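PDB 3MYV: SusD superfamily protein, which probably binds polysaccharide at the outer membrane of Bacteroides vulgatus and probably helps in its uptake. Local coordinates for residues E180-G185 with G224-Y229; A191-L196 with I217-T222. All blocks are in the same frame, centred on the assembly; numbering follows the deposited sequence. Where two conformers were deposited one is given.

Interaction 1: E180-G185 with G224-Y229; sequences EEKNNG and GSYALY. With EDO (1,2-ethanediol), chain H.
Lys182 lies across one face of the Tyr226 ring, the two side chains sliding past each other in opposite directions, so that the root of the lysine sits by the phenol oxygen and its ammonium end beside the carbonyl of Ser225, one residue before the tyrosine. Three contacts trace this course: CG of Lys182 is 3.6 Å from OH of Tyr226, CE lies over the ring face, offset toward the rim and 3.9 Å from CZ, and NZ stands 5.0 Å from the ring centroid, only 12° off the normal. The first two atoms give van der Waals and CH-pi contact, the third a cation-pi interaction. With Lys182 CG anti to the carbonyl carbon (chi1 -72°) and the chain extended beyond it, the amine reaches O of Ser225, where the NZ to O hydrogen bond measures 2.7 Å and lies in the carbonyl plane, on a lone pair. One ammonium is thus shared between a carbonyl and an aromatic face.

Within the alpha-helical, TPR-like part of the SusD fold, the contact joins the loop between helices 160-177 and 189-202 to the one leading from helix 206-223, through Gly224 with its positive phi (73°), to strand 248-252. Tyr226 itself is buried; its OH is hydrogen-bonded to Asn188, and Phe249 meets its ring edge-to-face, which probably limits its movement under the lysine. Further along, Tyr229 OH and O1 of a 1,2-ethanediol, probably from the crystallisation liquor, share a hydrogen bond of 2.6 Å, O1 lying at the ring edge, in plane; the diol is also hydrogen-bonded to Ala237 O.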
# COMPACT_ATOMS: atom_id res chain seq x y z
N GLU A 180 -18.17 -10.70 6.50
CA GLU A 180 -18.41 -9.40 5.86
C GLU A 180 -18.61 -8.28 6.86
O GLU A 180 -18.54 -7.11 6.47
CB GLU A 180 -19.62 -9.47 4.93
CG GLU A 180 -19.34 -10.35 3.74
CD GLU A 180 -20.39 -10.27 2.67
OE1 GLU A 180 -21.58 -10.06 3.04
OE2 GLU A 180 -19.99 -10.42 1.48
N GLU A 181 -18.86 -8.61 8.13
CA GLU A 181 -19.06 -7.55 9.12
C GLU A 181 -17.81 -6.66 9.23
O GLU A 181 -16.66 -7.09 9.03
CB GLU A 181 -19.46 -8.10 10.50
CG GLU A 181 -20.78 -8.90 10.53
CD GLU A 181 -21.98 -8.19 9.90
OE1 GLU A 181 -22.32 -7.06 10.30
OE2 GLU A 181 -22.60 -8.79 9.00
N LYS A 182 -18.06 -5.38 9.49
CA LYS A 182 -16.99 -4.42 9.63
C LYS A 182 -16.35 -4.54 11.00
O LYS A 182 -17.05 -4.68 12.01
CB LYS A 182 -17.55 -3.02 9.44
CG LYS A 182 -17.92 -2.71 8.00
CD LYS A 182 -18.65 -1.38 7.89
CE LYS A 182 -19.27 -1.19 6.50
NZ LYS A 182 -20.21 -0.04 6.44
N ASN A 183 -15.03 -4.43 11.05
CA ASN A 183 -14.33 -4.35 12.31
C ASN A 183 -13.26 -3.29 12.15
O ASN A 183 -12.20 -3.57 11.60
CB ASN A 183 -13.70 -5.71 12.69
CG ASN A 183 -13.18 -5.74 14.13
OD1 ASN A 183 -13.42 -4.82 14.92
ND2 ASN A 183 -12.48 -6.79 14.47
N ASN A 184 -13.56 -2.07 12.59
CA ASN A 184 -12.76 -0.91 12.19
C ASN A 184 -11.35 -1.05 12.72
O ASN A 184 -11.17 -1.28 13.91
CB ASN A 184 -13.38 0.40 12.71
CG ASN A 184 -14.66 0.79 12.01
OD1 ASN A 184 -14.92 0.42 10.86
ND2 ASN A 184 -15.45 1.60 12.70
N GLY A 185 -10.36 -0.94 11.84
CA GLY A 185 -8.95 -1.10 12.23
C GLY A 185 -8.40 -2.45 11.78
O GLY A 185 -7.19 -2.71 11.86
N GLY A 224 -24.89 -1.51 0.20
CA GLY A 224 -24.74 -0.16 0.75
C GLY A 224 -23.63 -0.03 1.78
O GLY A 224 -23.52 1.00 2.44
N SER A 225 -22.79 -1.05 1.88
CA SER A 225 -21.82 -1.11 2.97
C SER A 225 -20.59 -0.24 2.75
O SER A 225 -19.94 0.15 3.73
CB SER A 225 -21.43 -2.56 3.24
OG SER A 225 -22.55 -3.23 3.77
N TYR A 226 -20.30 0.08 1.49
CA TYR A 226 -19.25 1.01 1.12
C TYR A 226 -19.74 1.86 -0.04
O TYR A 226 -20.59 1.43 -0.83
CB TYR A 226 -17.96 0.29 0.76
CG TYR A 226 -17.46 -0.59 1.86
CD1 TYR A 226 -16.61 -0.08 2.86
CD2 TYR A 226 -17.83 -1.94 1.92
CE1 TYR A 226 -16.14 -0.91 3.87
CE2 TYR A 226 -17.37 -2.76 2.94
CZ TYR A 226 -16.53 -2.24 3.91
OH TYR A 226 -16.05 -3.05 4.91
N ALA A 227 -19.24 3.10 -0.11
CA ALA A 227 -19.63 4.04 -1.15
C ALA A 227 -18.55 5.10 -1.33
O ALA A 227 -17.83 5.46 -0.36
CB ALA A 227 -20.97 4.72 -0.77
N LEU A 228 -18.46 5.61 -2.55
CA LEU A 228 -17.50 6.65 -2.90
C LEU A 228 -17.88 7.97 -2.23
O LEU A 228 -19.04 8.33 -2.19
CB LEU A 228 -17.45 6.86 -4.40
CG LEU A 228 -16.86 5.75 -5.23
CD1 LEU A 228 -17.02 6.10 -6.71
CD2 LEU A 228 -15.40 5.50 -4.84
N TYR A 229 -16.89 8.69 -1.72
CA TYR A 229 -17.11 10.07 -1.24
C TYR A 229 -17.52 10.98 -2.38
O TYR A 229 -16.82 11.06 -3.38
CB TYR A 229 -15.85 10.67 -0.59
CG TYR A 229 -15.26 9.76 0.45
CD1 TYR A 229 -16.03 9.34 1.52
CD2 TYR A 229 -13.96 9.29 0.35
CE1 TYR A 229 -15.54 8.46 2.44
CE2 TYR A 229 -13.45 8.41 1.30
CZ TYR A 229 -14.25 8.01 2.35
OH TYR A 229 -13.82 7.09 3.29
C1 EDO H . -10.32 7.48 2.96
O1 EDO H . -11.25 6.55 3.53
C2 EDO H . -10.54 8.88 3.55
O2 EDO H . -10.23 8.86 4.93

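Interaction 2: A191-L196 with I217-T222; sequences AARALL and IKDADT
Arg193 reaches from one helix to Asp219 on the next, and this pair makes the direct contact between residues 191-196 and 217-222. Before it in sequence, Ala191 turns to Phe249 and Phe250 of strand 248-252, while Ala192 packs on Val175 of helix 160-177. At Arg193 the side chain points toward the neighbouring helix; its chain is bent at chi3 (70°), which brings the guanidinium end-on to the carboxylate. NH1 and NH2 both donate to OD2 of Asp219, each at 2.9 Å, with N-H...O angles near 142° that show two moderately bent bonds converging on one atom. That oxygen lies close to the guanidinium plane, and the two flat groups are inclined by 38°. NH1 uses the anti lone pair of OD2, whereas NH2 meets the oxygen nearly along its C-O bond. The other oxygen, OD1, is engaged by Gln215, one turn earlier on the same helix.

Beyond the arginine, Ala194 rests on Leu216 and on Val337 of helix 334-348, Leu195 on Leu171, and Leu196 on Leu212. The short turn between helices 189-202 and 206-223, with Ala194 and Leu196 packed on Leu216 and Leu212, marks a helical hairpin, consistent with the TPR-like region of SusD proteins, its apolar packing next to a polar bridge. A methionine in place of Arg193 would probably leave Asp219 OD2 without its two donors and its charge without this counter-ion. Because Arg193 is buried and Asp219 only partly exposed, the paired charges probably offset much of the cost of keeping a guanidinium between the helices.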
# COMPACT_ATOMS: atom_id res chain seq x y z
N ALA A 191 -12.24 -6.11 2.49
CA ALA A 191 -10.84 -5.73 2.46
C ALA A 191 -10.01 -6.78 1.78
O ALA A 191 -9.16 -6.50 0.91
CB ALA A 191 -10.31 -5.50 3.92
N ALA A 192 -10.21 -8.02 2.21
CA ALA A 192 -9.45 -9.14 1.64
C ALA A 192 -9.66 -9.31 0.14
O ALA A 192 -8.71 -9.62 -0.59
CB ALA A 192 -9.79 -10.48 2.38
N ARG A 193 -10.90 -9.14 -0.33
CA ARG A 193 -11.18 -9.17 -1.77
C ARG A 193 -10.56 -7.97 -2.49
O ARG A 193 -10.04 -8.11 -3.58
CB ARG A 193 -12.70 -9.22 -2.05
CG ARG A 193 -13.39 -10.49 -1.48
CD ARG A 193 -14.90 -10.33 -1.50
NE ARG A 193 -15.43 -10.36 -2.86
CZ ARG A 193 -16.60 -9.87 -3.22
NH1 ARG A 193 -17.39 -9.22 -2.34
NH2 ARG A 193 -17.00 -10.02 -4.47
N ALA A 194 -10.58 -6.79 -1.86
CA ALA A 194 -9.95 -5.62 -2.47
C ALA A 194 -8.44 -5.88 -2.65
O ALA A 194 -7.87 -5.60 -3.71
CB ALA A 194 -10.22 -4.35 -1.63
N LEU A 195 -7.80 -6.44 -1.62
CA LEU A 195 -6.37 -6.73 -1.66
C LEU A 195 -6.06 -7.77 -2.77
O LEU A 195 -5.10 -7.62 -3.53
CB LEU A 195 -5.87 -7.22 -0.29
CG LEU A 195 -4.41 -7.60 -0.14
CD1 LEU A 195 -3.47 -6.49 -0.57
CD2 LEU A 195 -4.07 -8.07 1.29
N LEU A 196 -6.89 -8.81 -2.83
CA LEU A 196 -6.76 -9.87 -3.85
C LEU A 196 -6.89 -9.30 -5.27
O LEU A 196 -6.17 -9.74 -6.18
CB LEU A 196 -7.81 -10.96 -3.61
CG LEU A 196 -7.77 -12.18 -4.54
CD1 LEU A 196 -6.37 -12.80 -4.52
CD2 LEU A 196 -8.84 -13.22 -4.20
N ILE A 217 -17.26 -4.03 -6.42
CA ILE A 217 -17.96 -2.75 -6.55
C ILE A 217 -19.47 -2.96 -6.55
O ILE A 217 -20.21 -2.23 -5.88
CB ILE A 217 -17.53 -2.00 -7.83
CG1 ILE A 217 -16.06 -1.54 -7.72
CG2 ILE A 217 -18.40 -0.81 -8.09
CD1 ILE A 217 -15.46 -1.21 -9.08
N LYS A 218 -19.91 -3.98 -7.29
CA LYS A 218 -21.33 -4.28 -7.34
C LYS A 218 -21.87 -4.67 -5.96
O LYS A 218 -22.95 -4.19 -5.56
CB LYS A 218 -21.62 -5.38 -8.36
CG LYS A 218 -21.47 -4.92 -9.80
CD LYS A 218 -21.49 -6.09 -10.74
CE LYS A 218 -21.66 -5.66 -12.17
NZ LYS A 218 -21.29 -6.84 -13.04
N ASP A 219 -21.10 -5.48 -5.24
CA ASP A 219 -21.49 -5.91 -3.89
C ASP A 219 -21.52 -4.73 -2.90
O ASP A 219 -22.43 -4.65 -2.07
CB ASP A 219 -20.58 -7.02 -3.35
CG ASP A 219 -20.65 -8.30 -4.16
OD1 ASP A 219 -21.61 -8.48 -4.97
OD2 ASP A 219 -19.72 -9.13 -4.01
N ALA A 220 -20.54 -3.84 -2.96
CA ALA A 220 -20.58 -2.60 -2.15
C ALA A 220 -21.87 -1.79 -2.40
O ALA A 220 -22.50 -1.27 -1.46
CB ALA A 220 -19.37 -1.73 -2.43
N ASP A 221 -22.24 -1.69 -3.67
CA ASP A 221 -23.43 -0.95 -4.06
C ASP A 221 -24.73 -1.62 -3.62
O ASP A 221 -25.62 -0.97 -3.09
CB ASP A 221 -23.43 -0.74 -5.57
CG ASP A 221 -22.39 0.23 -6.01
OD1 ASP A 221 -21.96 1.03 -5.14
OD2 ASP A 221 -21.99 0.22 -7.18
N THR A 222 -24.82 -2.94 -3.81
CA THR A 222 -26.04 -3.69 -3.45
C THR A 222 -26.27 -3.70 -1.94
O THR A 222 -27.38 -3.55 -1.46
CB THR A 222 -25.97 -5.15 -3.95
OG1 THR A 222 -25.85 -5.17 -5.37
CG2 THR A 222 -27.23 -5.91 -3.54

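The two contacts are nested: the chain between 180-185 and 224-229 contains both helical segments of interaction 2, so interaction 1 joins the loops at the outer ends of the hairpin that interaction 2 bridges internally. Their centres are 9 Å apart, and they touch where O of Tyr226 lies 3.7 Å from CB of Ala220, a packing contact. Phe249 lies against both regions, meeting the Tyr226 ring and packing on Ala191 and Ala194 of the helix that carries Arg193. Asn188 likewise binds Tyr226 OH and, through OD1, the backbone N of Ala191. The sodium site, formed by Asn254, Ser255, Asp258, Pro260 and Leu325, includes no residue of either contact.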